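Pentafunctional AROM polypeptide (Schizosaccharomyces pombe, PDB 5SWV) probably catalyses five consecutive steps of the shikimate pathway, this fragment comprising its 3-dehydroquinate dehydratase and shikimate dehydrogenase parts. Local coordinates at residues P27-V32 against C70-P75; F254-F257 against H263-S266; R355-T360 against L475-K480; A362-G367 against K496-L501; Q507-F512 against A520-V525. All coordinates share one frame; numbering follows the deposited sequence.

Contact 1: residues P27-V32 against C70-P75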
# COMPACT_ATOMS: atom_id res chain seq x y z
N PRO A 27 6.94 6.68 -14.23
CA PRO A 27 8.13 7.13 -13.49
C PRO A 27 7.87 7.52 -12.03
O PRO A 27 8.51 6.98 -11.14
CB PRO A 27 8.62 8.32 -14.32
CG PRO A 27 8.19 8.01 -15.71
CD PRO A 27 6.90 7.24 -15.60
N THR A 28 6.90 8.40 -11.81
CA THR A 28 6.58 8.96 -10.48
C THR A 28 5.42 8.27 -9.74
O THR A 28 4.97 8.77 -8.70
CB THR A 28 6.20 10.43 -10.65
OG1 THR A 28 5.02 10.52 -11.49
CG2 THR A 28 7.35 11.21 -11.27
N LEU A 29 4.93 7.14 -10.25
CA LEU A 29 3.75 6.45 -9.71
C LEU A 29 3.83 6.14 -8.22
O LEU A 29 2.82 6.15 -7.53
CB LEU A 29 3.50 5.13 -10.46
CG LEU A 29 2.22 4.38 -10.08
CD1 LEU A 29 1.01 5.07 -10.67
CD2 LEU A 29 2.26 2.93 -10.54
N ARG A 30 5.03 5.83 -7.75
CA ARG A 30 5.22 5.53 -6.34
C ARG A 30 5.06 6.75 -5.44
O ARG A 30 4.65 6.61 -4.30
CB ARG A 30 6.57 4.86 -6.13
CG ARG A 30 6.59 3.50 -6.78
CD ARG A 30 7.96 2.88 -6.74
NE ARG A 30 8.02 1.69 -7.57
CZ ARG A 30 9.03 0.81 -7.59
NH1 ARG A 30 10.10 0.97 -6.80
NH2 ARG A 30 8.97 -0.24 -8.40
N ASP A 31 5.37 7.94 -5.97
CA ASP A 31 5.15 9.20 -5.26
C ASP A 31 3.69 9.68 -5.31
O ASP A 31 3.16 10.17 -4.30
CB ASP A 31 6.10 10.29 -5.80
CG ASP A 31 7.62 9.95 -5.60
OD1 ASP A 31 7.99 9.22 -4.64
OD2 ASP A 31 8.44 10.45 -6.41
N VAL A 32 3.03 9.55 -6.46
CA VAL A 32 1.67 10.08 -6.62
C VAL A 32 0.59 9.25 -5.96
O VAL A 32 -0.52 9.72 -5.82
CB VAL A 32 1.26 10.29 -8.10
CG1 VAL A 32 2.31 11.10 -8.83
CG2 VAL A 32 1.03 8.97 -8.81
N CYS A 70 0.79 -3.96 -13.50
CA CYS A 70 2.18 -4.40 -13.37
C CYS A 70 3.07 -3.43 -12.58
O CYS A 70 4.23 -3.76 -12.31
CB CYS A 70 2.81 -4.68 -14.76
SG CYS A 70 2.23 -6.23 -15.52
N SER A 71 2.59 -2.23 -12.27
CA SER A 71 3.36 -1.26 -11.51
C SER A 71 2.80 -0.98 -10.13
O SER A 71 3.43 -0.25 -9.37
CB SER A 71 3.47 0.05 -12.30
OG SER A 71 4.24 -0.13 -13.47
N THR A 72 1.63 -1.52 -9.80
CA THR A 72 1.03 -1.32 -8.48
C THR A 72 0.03 -2.41 -8.12
O THR A 72 -0.67 -2.94 -8.97
CB THR A 72 0.32 0.05 -8.34
OG1 THR A 72 -0.15 0.21 -7.00
CG2 THR A 72 -0.87 0.17 -9.27
N THR A 73 -0.03 -2.67 -6.81
CA THR A 73 -0.94 -3.63 -6.22
C THR A 73 -2.26 -3.01 -5.78
O THR A 73 -3.14 -3.72 -5.31
CB THR A 73 -0.31 -4.28 -4.97
OG1 THR A 73 -0.05 -3.27 -3.98
CG2 THR A 73 1.00 -4.96 -5.32
N LEU A 74 -2.37 -1.69 -5.90
CA LEU A 74 -3.54 -0.97 -5.42
C LEU A 74 -4.79 -1.35 -6.21
O LEU A 74 -4.75 -1.44 -7.44
CB LEU A 74 -3.33 0.55 -5.49
CG LEU A 74 -2.29 1.18 -4.55
CD1 LEU A 74 -2.19 2.68 -4.81
CD2 LEU A 74 -2.63 0.90 -3.09
N PRO A 75 -5.92 -1.57 -5.52
CA PRO A 75 -7.19 -1.76 -6.20
C PRO A 75 -7.48 -0.63 -7.20
O PRO A 75 -7.07 0.52 -6.98
CB PRO A 75 -8.22 -1.73 -5.07
CG PRO A 75 -7.46 -1.96 -3.81
CD PRO A 75 -6.05 -1.57 -4.05
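Leu-29 reaches with one methyl across to the backbone and CB of Ser-71 and on to Thr-72, joining the short helix 29-32 to the loop 70-75 of the type I dehydroquinase TIM barrel. Helix 29-32 precedes the barrel strand 38-42, and residues 70-75 run from helix 58-69 into strand 76-79. Both pieces therefore lie at the N-terminal ends of the parallel strands, opposite the end where TIM barrels carry their active sites. With chi1 at -174°, CG of Leu-29 stands trans to the backbone N, and the branch ending in CD2 is presented to the loop while CD1 stays behind. CD2 meets Ser-71 at two points, lying 3.6 Å from Ser-71 CB and at the same distance from its carbonyl O. The Ser-71 hydroxyl is turned back beside its own backbone N, leaving the CB methylene as the touching group. Thr-72 offers its CB to the same methyl, with Leu-29 CD2 to Thr-72 CB at 4.1 Å; its side chain also packs on Ile-39 of strand 38-42. Next to Leu-29, Arg-30 bonds through NH2 to the carbonyl O of Asn-363, linking this end of the barrel to the dehydrogenase part. The loop is shaped by an ST turn in which Leu-74 N donates to Thr-72 OG1 over 3.1 Å, nearly straight at 169°.

Contact 2: residues F254-F257 against H263-S266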
# COMPACT_ATOMS: atom_id res chain seq x y z
N PHE A 254 4.44 9.32 19.00
CA PHE A 254 5.05 8.04 18.64
C PHE A 254 6.44 7.93 19.26
O PHE A 254 7.08 8.94 19.54
CB PHE A 254 5.12 7.88 17.12
CG PHE A 254 3.76 7.71 16.48
CD1 PHE A 254 3.02 8.82 16.09
CD2 PHE A 254 3.22 6.45 16.29
CE1 PHE A 254 1.75 8.66 15.54
CE2 PHE A 254 1.96 6.29 15.71
CZ PHE A 254 1.23 7.39 15.34
N PHE A 255 6.89 6.70 19.47
CA PHE A 255 8.10 6.44 20.23
C PHE A 255 8.93 5.28 19.68
O PHE A 255 8.47 4.53 18.84
CB PHE A 255 7.72 6.17 21.70
CG PHE A 255 7.09 7.34 22.39
CD1 PHE A 255 7.86 8.31 22.99
CD2 PHE A 255 5.71 7.47 22.42
CE1 PHE A 255 7.28 9.41 23.63
CE2 PHE A 255 5.11 8.57 23.06
CZ PHE A 255 5.90 9.53 23.66
N LEU A 256 10.17 5.19 20.14
CA LEU A 256 11.04 4.05 19.91
C LEU A 256 11.52 3.57 21.27
O LEU A 256 12.08 4.35 22.02
CB LEU A 256 12.24 4.44 19.05
CG LEU A 256 13.29 3.34 18.77
CD1 LEU A 256 12.68 2.14 18.05
CD2 LEU A 256 14.47 3.89 17.97
N PHE A 257 11.29 2.29 21.59
CA PHE A 257 11.80 1.70 22.81
C PHE A 257 12.98 0.82 22.48
O PHE A 257 13.01 0.17 21.43
CB PHE A 257 10.73 0.85 23.46
CG PHE A 257 9.43 1.57 23.72
CD1 PHE A 257 9.41 2.87 24.23
CD2 PHE A 257 8.21 0.92 23.52
CE1 PHE A 257 8.20 3.49 24.50
CE2 PHE A 257 7.01 1.54 23.80
CZ PHE A 257 7.00 2.83 24.28
N HIS A 263 21.48 6.85 18.67
CA HIS A 263 21.81 7.09 17.26
C HIS A 263 20.84 6.49 16.24
O HIS A 263 21.12 6.52 15.04
CB HIS A 263 23.22 6.55 16.97
CG HIS A 263 24.32 7.39 17.53
ND1 HIS A 263 25.27 6.89 18.41
CD2 HIS A 263 24.63 8.70 17.35
CE1 HIS A 263 26.11 7.85 18.73
NE2 HIS A 263 25.74 8.96 18.11
N SER A 264 19.72 5.95 16.68
CA SER A 264 18.68 5.50 15.76
C SER A 264 18.18 6.67 14.90
O SER A 264 17.96 7.77 15.40
CB SER A 264 17.50 4.88 16.52
OG SER A 264 16.39 4.65 15.66
N ARG A 265 18.00 6.40 13.60
CA ARG A 265 17.49 7.38 12.64
C ARG A 265 16.00 7.18 12.34
O ARG A 265 15.47 7.75 11.38
CB ARG A 265 18.31 7.30 11.35
CG ARG A 265 19.79 7.57 11.58
CD ARG A 265 20.56 7.74 10.28
NE ARG A 265 20.37 9.08 9.71
CZ ARG A 265 21.04 10.19 10.05
NH1 ARG A 265 21.99 10.17 10.99
NH2 ARG A 265 20.74 11.34 9.44
N SER A 266 15.32 6.40 13.17
CA SER A 266 13.88 6.25 13.07
C SER A 266 13.11 7.55 13.32
O SER A 266 12.13 7.80 12.65
CB SER A 266 13.37 5.15 14.00
OG SER A 266 13.63 3.90 13.40
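Leu-256 contributes the greatest share of the contact surface, and Ser-264 and Ser-266 supply the rest. The leucine leaves strand 253-257 with CG anti to the backbone N (chi1 177°), which carries CD2 outward from the sheet to the loop. There CD2 comes end-on against the side chain of Ser-264, 3.5 Å from its CB and close to its hydroxyl. Ser-266 adds its methylene beside the same methyl, with Leu-256 CD2 to Ser-266 CB at 4.3 Å. The two serines are themselves tied together: Ser-266 N donates to Ser-264 OG over 3.2 Å, at an angle of 165°, and so closes an ST turn just where helix 266-277 begins. Ser-264 OG thus has a backbone partner while its side chain rests on a hydrocarbon neighbour. Tyr-283 of the adjacent strand 282-285 packs against both Leu-256 and Ser-266, and Arg-265 looks the other way, forming a salt bridge with the C-terminal carboxylate of Glu-531. The arrangement is the strand-to-helix turn of the first beta-alpha-beta unit in the shikimate dehydrogenase substrate-binding domain, and its Ser-Arg-Ser sequence is consistent with the Ser-x-Ser motif that contacts shikimate in relatives.

Contact 3: residues R355-T360 against L475-K480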
# COMPACT_ATOMS: atom_id res chain seq x y z
N ARG A 355 8.90 -7.23 6.45
CA ARG A 355 8.45 -6.32 5.41
C ARG A 355 9.63 -5.59 4.76
O ARG A 355 9.60 -5.30 3.57
CB ARG A 355 7.45 -5.31 5.97
CG ARG A 355 6.15 -5.93 6.48
CD ARG A 355 5.27 -6.44 5.34
NE ARG A 355 5.04 -5.33 4.45
CZ ARG A 355 4.17 -4.35 4.68
NH1 ARG A 355 3.35 -4.37 5.73
NH2 ARG A 355 4.10 -3.35 3.84
N GLY A 356 10.67 -5.31 5.54
CA GLY A 356 11.90 -4.76 5.00
C GLY A 356 12.46 -5.60 3.87
O GLY A 356 13.00 -5.06 2.89
N ILE A 357 12.33 -6.92 4.00
CA ILE A 357 12.76 -7.86 2.97
C ILE A 357 11.73 -7.95 1.87
O ILE A 357 12.03 -7.68 0.72
CB ILE A 357 13.02 -9.26 3.56
CG1 ILE A 357 14.11 -9.16 4.65
CG2 ILE A 357 13.46 -10.23 2.47
CD1 ILE A 357 14.29 -10.41 5.48
N TYR A 358 10.51 -8.30 2.23
CA TYR A 358 9.45 -8.46 1.27
C TYR A 358 9.25 -7.25 0.38
O TYR A 358 9.29 -7.37 -0.84
CB TYR A 358 8.14 -8.78 2.00
CG TYR A 358 7.01 -9.04 1.05
CD1 TYR A 358 6.22 -7.99 0.60
CD2 TYR A 358 6.76 -10.32 0.55
CE1 TYR A 358 5.19 -8.21 -0.30
CE2 TYR A 358 5.72 -10.55 -0.34
CZ TYR A 358 4.94 -9.50 -0.77
OH TYR A 358 3.93 -9.69 -1.66
N ASP A 359 9.05 -6.08 0.99
CA ASP A 359 8.72 -4.86 0.25
C ASP A 359 9.87 -4.38 -0.64
O ASP A 359 9.64 -3.69 -1.64
CB ASP A 359 8.37 -3.69 1.19
CG ASP A 359 7.11 -3.91 2.02
OD1 ASP A 359 6.41 -4.95 1.92
OD2 ASP A 359 6.80 -3.00 2.82
N THR A 360 11.10 -4.69 -0.24
CA THR A 360 12.27 -4.31 -1.04
C THR A 360 12.25 -5.07 -2.37
O THR A 360 12.39 -4.46 -3.42
CB THR A 360 13.57 -4.56 -0.26
OG1 THR A 360 13.58 -3.74 0.90
CG2 THR A 360 14.78 -4.24 -1.10
N LEU A 475 19.88 -8.91 -2.11
CA LEU A 475 19.70 -8.03 -0.96
C LEU A 475 20.64 -8.40 0.18
O LEU A 475 20.67 -9.54 0.60
CB LEU A 475 18.26 -8.11 -0.46
CG LEU A 475 17.93 -7.40 0.86
CD1 LEU A 475 18.17 -5.91 0.76
CD2 LEU A 475 16.48 -7.67 1.24
N ASP A 476 21.39 -7.44 0.70
CA ASP A 476 22.20 -7.67 1.89
C ASP A 476 21.54 -6.92 3.02
O ASP A 476 21.28 -5.74 2.88
CB ASP A 476 23.62 -7.14 1.67
CG ASP A 476 24.60 -7.66 2.71
OD1 ASP A 476 24.22 -7.79 3.89
OD2 ASP A 476 25.77 -7.92 2.34
N MET A 477 21.28 -7.60 4.13
CA MET A 477 20.63 -6.98 5.29
C MET A 477 21.55 -6.17 6.19
O MET A 477 21.05 -5.47 7.07
CB MET A 477 19.94 -8.04 6.13
CG MET A 477 18.79 -8.69 5.41
SD MET A 477 17.55 -7.48 4.96
CE MET A 477 16.85 -7.07 6.56
N ALA A 478 22.86 -6.23 5.98
CA ALA A 478 23.78 -5.37 6.73
C ALA A 478 23.99 -4.00 6.05
O ALA A 478 23.99 -3.87 4.81
CB ALA A 478 25.10 -6.08 6.94
N TYR A 479 24.19 -2.99 6.89
CA TYR A 479 24.42 -1.60 6.46
C TYR A 479 25.71 -1.06 7.11
O TYR A 479 25.82 0.13 7.38
CB TYR A 479 23.21 -0.72 6.80
CG TYR A 479 22.74 -0.83 8.24
CD1 TYR A 479 23.25 -0.00 9.24
CD2 TYR A 479 21.77 -1.78 8.60
CE1 TYR A 479 22.82 -0.11 10.56
CE2 TYR A 479 21.34 -1.90 9.92
CZ TYR A 479 21.87 -1.06 10.89
OH TYR A 479 21.43 -1.17 12.19
N LYS A 480 26.68 -1.94 7.30
CA LYS A 480 27.88 -1.61 8.06
C LYS A 480 29.04 -2.54 7.63
O LYS A 480 29.22 -3.61 8.24
CB LYS A 480 27.58 -1.76 9.57
CG LYS A 480 28.74 -1.49 10.53
CD LYS A 480 29.19 -0.04 10.51
CE LYS A 480 30.33 0.19 11.49
NZ LYS A 480 30.55 1.65 11.70
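Buried apolar packing brings Ile-357 and Thr-360 of helix 353-364 against Leu-475 near the C-terminal end of strand 472-476 and Met-477 just beyond it, so that the helix lies over one face of a parallel sheet. Ile-357 uses both its branches. Its CG2 meets Leu-475 CD2 at 4.1 Å, and its CG1 faces the thioether, 3.8 Å from Met-477 SD and 3.9 Å from Met-477 CE. Both partners cross the isoleucine at about a right angle. Met-477 starts out beside the helix, not facing it, but bends at chi2 (-60°) and chi3 (-71°) bring its sulfur and methyl round to it. The strand order of this sheet, 3-2-1-4-5-6, is that of a Rossmann-type dinucleotide-binding domain, as expected for the dehydrogenase C-terminal half, and helix 382-393 packs beside Ile-357 through Ala-387 and Ser-390. One turn further on, Thr-360 turns its methyl to the other branch of the leucine, with Thr-360 CG2 to Leu-475 CD1 at 4.2 Å. Around the helix from this apolar face, Arg-355 grips Asp-359 side-on, its NE 2.9 Å from Asp-359 OD1 and its NH2 bonded to OD2. Past the strand end, Ala-478 N donates to Asp-476 OD1 over 2.9 Å, an Asx turn, while Asp-476 OD2 is bonded to Thr-484.

Contact 4: residues A362-G367 against K496-L501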
# COMPACT_ATOMS: atom_id res chain seq x y z
N ALA A 362 9.55 -6.61 -3.64
CA ALA A 362 8.32 -6.20 -4.33
C ALA A 362 8.55 -4.99 -5.26
O ALA A 362 8.08 -5.00 -6.39
CB ALA A 362 7.21 -5.90 -3.33
N ASN A 363 9.31 -4.00 -4.78
CA ASN A 363 9.62 -2.79 -5.55
C ASN A 363 10.79 -2.93 -6.52
O ASN A 363 10.79 -2.29 -7.57
CB ASN A 363 9.87 -1.59 -4.62
CG ASN A 363 8.57 -1.01 -4.07
OD1 ASN A 363 8.02 -0.04 -4.62
ND2 ASN A 363 8.05 -1.62 -3.01
N ALA A 364 11.78 -3.74 -6.17
CA ALA A 364 12.98 -3.90 -7.00
C ALA A 364 12.78 -4.74 -8.26
O ALA A 364 13.62 -4.68 -9.15
CB ALA A 364 14.13 -4.47 -6.19
N LEU A 365 11.68 -5.51 -8.34
CA LEU A 365 11.52 -6.53 -9.39
C LEU A 365 10.99 -6.09 -10.77
O LEU A 365 11.20 -6.83 -11.73
CB LEU A 365 10.65 -7.69 -8.88
CG LEU A 365 11.32 -8.68 -7.92
CD1 LEU A 365 10.25 -9.58 -7.31
CD2 LEU A 365 12.41 -9.52 -8.58
N ASP A 366 10.33 -4.93 -10.86
CA ASP A 366 9.68 -4.46 -12.11
C ASP A 366 8.59 -5.46 -12.54
O ASP A 366 7.73 -5.79 -11.71
CB ASP A 366 10.71 -4.16 -13.22
CG ASP A 366 11.67 -3.04 -12.84
OD1 ASP A 366 11.18 -1.97 -12.42
OD2 ASP A 366 12.90 -3.22 -12.98
N GLY A 367 8.60 -5.95 -13.79
CA GLY A 367 7.64 -6.96 -14.25
C GLY A 367 7.84 -8.32 -13.59
O GLY A 367 6.89 -8.92 -13.10
N LYS A 496 21.07 -6.90 -9.74
CA LYS A 496 20.41 -5.69 -9.26
C LYS A 496 20.53 -5.75 -7.74
O LYS A 496 20.03 -6.70 -7.14
CB LYS A 496 18.94 -5.69 -9.73
CG LYS A 496 18.26 -4.34 -9.92
CD LYS A 496 17.03 -4.51 -10.84
CE LYS A 496 16.38 -3.20 -11.29
NZ LYS A 496 15.25 -2.75 -10.43
N CYS A 497 21.21 -4.80 -7.11
CA CYS A 497 21.55 -4.90 -5.68
C CYS A 497 20.82 -3.90 -4.81
O CYS A 497 20.63 -2.76 -5.20
CB CYS A 497 23.04 -4.70 -5.47
SG CYS A 497 24.02 -6.02 -6.20
N CYS A 498 20.45 -4.35 -3.61
CA CYS A 498 19.82 -3.53 -2.58
C CYS A 498 20.56 -3.70 -1.27
O CYS A 498 21.10 -4.77 -0.99
CB CYS A 498 18.39 -3.96 -2.36
SG CYS A 498 17.42 -3.94 -3.87
N ASN A 499 20.54 -2.66 -0.44
CA ASN A 499 21.26 -2.66 0.82
C ASN A 499 20.33 -2.66 2.01
O ASN A 499 19.13 -2.44 1.87
CB ASN A 499 22.28 -1.51 0.89
CG ASN A 499 21.65 -0.12 1.05
OD1 ASN A 499 20.44 0.09 0.94
ND2 ASN A 499 22.52 0.84 1.32
N GLY A 500 20.90 -2.91 3.19
CA GLY A 500 20.14 -3.08 4.41
C GLY A 500 19.51 -1.81 4.93
O GLY A 500 18.56 -1.85 5.69
N LEU A 501 20.04 -0.68 4.51
CA LEU A 501 19.43 0.59 4.86
C LEU A 501 18.08 0.76 4.16
O LEU A 501 17.11 1.19 4.78
CB LEU A 501 20.39 1.73 4.51
CG LEU A 501 20.08 3.11 5.10
CD1 LEU A 501 19.70 3.03 6.58
CD2 LEU A 501 21.28 4.04 4.87
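Ala-364, near the end of helix 353-364, turns its methyl to the edge strand 496-498 of the Rossmann-type sheet, where Ala-364 CB lies 4.1 Å from Cys-498 SG. The thiol sits beside its own backbone N, and the cysteine also packs on Val-473 and Leu-475 of the neighbouring strand, so the alanine methyl adds to a small apolar patch on the sheet. Its carbonyl takes part as well: Lys-496 NZ donates to Ala-364 O over 2.8 Å, approaching at a C=O...N angle of 139° from a position tilted 25° out of the carbonyl plane. Leu-365 then points away from the strand 496-498 and packs on Val-473 and Leu-370. At Asp-366 the chain leaves the helical conformation with a positive phi, and the carboxylate swings back to the same ammonium group. This second link is weak, with Asp-366 OD2 to Lys-496 NZ at 3.5 Å, although the pair counts as a salt bridge; the two side chains cross at roughly a right angle. The lysine spans the gap with an extended chain that bends only at its last torsion, chi4 -94°, which drops NZ between carbonyl and carboxylate. Further along the second segment, Asn-499 caps helix 500-516 through OD1 and the backbone N of Glu-502. One ammonium group thus serves both a carbonyl in the last turn of the helix and a carboxylate; its positive charge would probably interact favourably with the helix dipole, whereas the longer salt bridge, made by two exposed side chains, is likely to add less.

Contact 5: residues Q507-F512 against A520-V525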
# COMPACT_ATOMS: atom_id res chain seq x y z
N GLN A 507 10.89 -1.07 6.66
CA GLN A 507 10.30 -1.56 7.93
C GLN A 507 9.56 -0.48 8.65
O GLN A 507 8.42 -0.68 9.09
CB GLN A 507 11.36 -2.05 8.93
CG GLN A 507 11.99 -3.36 8.55
CD GLN A 507 13.22 -3.67 9.38
OE1 GLN A 507 13.46 -3.01 10.41
NE2 GLN A 507 14.02 -4.66 8.94
N GLY A 508 10.24 0.66 8.80
CA GLY A 508 9.65 1.87 9.36
C GLY A 508 8.43 2.32 8.60
O GLY A 508 7.44 2.68 9.22
N LEU A 509 8.48 2.30 7.27
CA LEU A 509 7.34 2.74 6.45
C LEU A 509 6.12 1.84 6.61
O LEU A 509 5.00 2.31 6.70
CB LEU A 509 7.73 2.89 4.98
CG LEU A 509 8.73 4.03 4.69
CD1 LEU A 509 9.29 3.93 3.27
CD2 LEU A 509 8.10 5.38 4.89
N ALA A 510 6.35 0.54 6.68
CA ALA A 510 5.30 -0.42 7.01
C ALA A 510 4.66 -0.14 8.39
O ALA A 510 3.45 -0.22 8.54
CB ALA A 510 5.86 -1.83 6.98
N SER A 511 5.49 0.18 9.38
CA SER A 511 4.99 0.52 10.70
C SER A 511 4.13 1.77 10.62
O SER A 511 3.03 1.81 11.19
CB SER A 511 6.13 0.72 11.68
OG SER A 511 6.87 -0.48 11.85
N PHE A 512 4.63 2.75 9.89
CA PHE A 512 3.91 4.01 9.65
C PHE A 512 2.54 3.79 9.00
O PHE A 512 1.55 4.43 9.39
CB PHE A 512 4.76 4.96 8.78
CG PHE A 512 4.06 6.24 8.41
CD1 PHE A 512 4.10 7.34 9.26
CD2 PHE A 512 3.36 6.34 7.20
CE1 PHE A 512 3.46 8.53 8.92
CE2 PHE A 512 2.71 7.53 6.86
CZ PHE A 512 2.77 8.62 7.71
N ALA A 520 3.75 6.17 2.72
CA ALA A 520 4.60 7.34 2.55
C ALA A 520 5.65 7.04 1.47
O ALA A 520 6.04 5.89 1.32
CB ALA A 520 5.26 7.68 3.87
N PRO A 521 6.15 8.06 0.74
CA PRO A 521 7.05 7.79 -0.39
C PRO A 521 8.45 7.39 0.06
O PRO A 521 9.05 8.08 0.89
CB PRO A 521 7.10 9.13 -1.12
CG PRO A 521 6.78 10.17 -0.09
CD PRO A 521 6.18 9.49 1.11
N PHE A 522 8.97 6.30 -0.51
CA PHE A 522 10.26 5.78 -0.08
C PHE A 522 11.39 6.75 -0.36
O PHE A 522 12.17 7.03 0.53
CB PHE A 522 10.54 4.44 -0.74
CG PHE A 522 11.96 3.96 -0.59
CD1 PHE A 522 12.35 3.24 0.52
CD2 PHE A 522 12.90 4.24 -1.58
CE1 PHE A 522 13.66 2.80 0.65
CE2 PHE A 522 14.21 3.81 -1.46
CZ PHE A 522 14.59 3.09 -0.34
N ASP A 523 11.47 7.26 -1.59
CA ASP A 523 12.62 8.07 -2.04
C ASP A 523 12.99 9.25 -1.16
O ASP A 523 14.14 9.36 -0.73
CB ASP A 523 12.38 8.59 -3.46
CG ASP A 523 12.60 7.55 -4.54
OD1 ASP A 523 12.97 6.38 -4.25
OD2 ASP A 523 12.41 7.92 -5.71
N ALA A 524 12.04 10.15 -0.91
CA ALA A 524 12.30 11.36 -0.11
C ALA A 524 12.54 11.05 1.36
O ALA A 524 13.27 11.77 2.03
CB ALA A 524 11.18 12.37 -0.26
N VAL A 525 11.93 9.98 1.87
CA VAL A 525 12.14 9.59 3.25
C VAL A 525 13.54 8.98 3.40
O VAL A 525 14.20 9.20 4.40
CB VAL A 525 11.08 8.59 3.73
CG1 VAL A 525 11.37 8.14 5.15
CG2 VAL A 525 9.70 9.23 3.70
O HOH W 1 4.24 3.72 4.40
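Phe-522 receives Leu-509 at its ring edge: Leu-509 CD1 lies near the ring plane, 4.2 Å from Phe-522 CD1, and the two side chains cross at about a right angle. Asp-523 OD1 is also at the edge and in plane, while Arg-506 makes a cation-pi contact with the ring and Tyr-526 meets it at about 30° between planes. The second ring, Phe-512, has Ala-520 CB at 3.9 Å from its CE2, approached obliquely. Leu-509 joins the two ends of this patch. Its CG lies beside the backbone N (chi1 -68°), and its methyls diverge, CD1 going to Phe-522, nearest its CA at 3.9 Å, and CD2 lodging 3.8 Å from Ala-520 CB and 4.3 Å from Val-525 CG1. The patch holds helix 500-516 to the start of helix 522-530, the C-terminal helices of the dehydrogenase, and helix 266-277 of the substrate-binding domain packs on it through Phe-512, Ala-520 and Val-525. Water 1 bridges the backbones, donating to Leu-509 O at 2.8 Å and accepting a weak bond from Ala-520 N. The two segments thus meet through apolar contacts, with no direct hydrogen bond between them, and the polar link is a water that gives the Ala-520 N-H a partner ahead of the helix.

Contact 3 is the most buried, an all-apolar meeting of helix and sheet; contact 4 uses the same helix, 353-364, on the neighbouring strand but lies nearer the surface, and there a lysine ammonium adds a hydrogen bond and a weak salt bridge to a small apolar contact. Contacts 4 and 5 share helix 500-516; contact 5, partly buried and apolar, joins it to the last helix with one bridging water. Contacts 1 and 2 are small, partly buried, and alike in chemistry: a single leucine methyl against a serine-containing loop shaped by an ST turn, in the barrel and the substrate-binding domain, centres about 29 Å apart. Contact 1 also touches contacts 4 and 5, where barrel meets dehydrogenase.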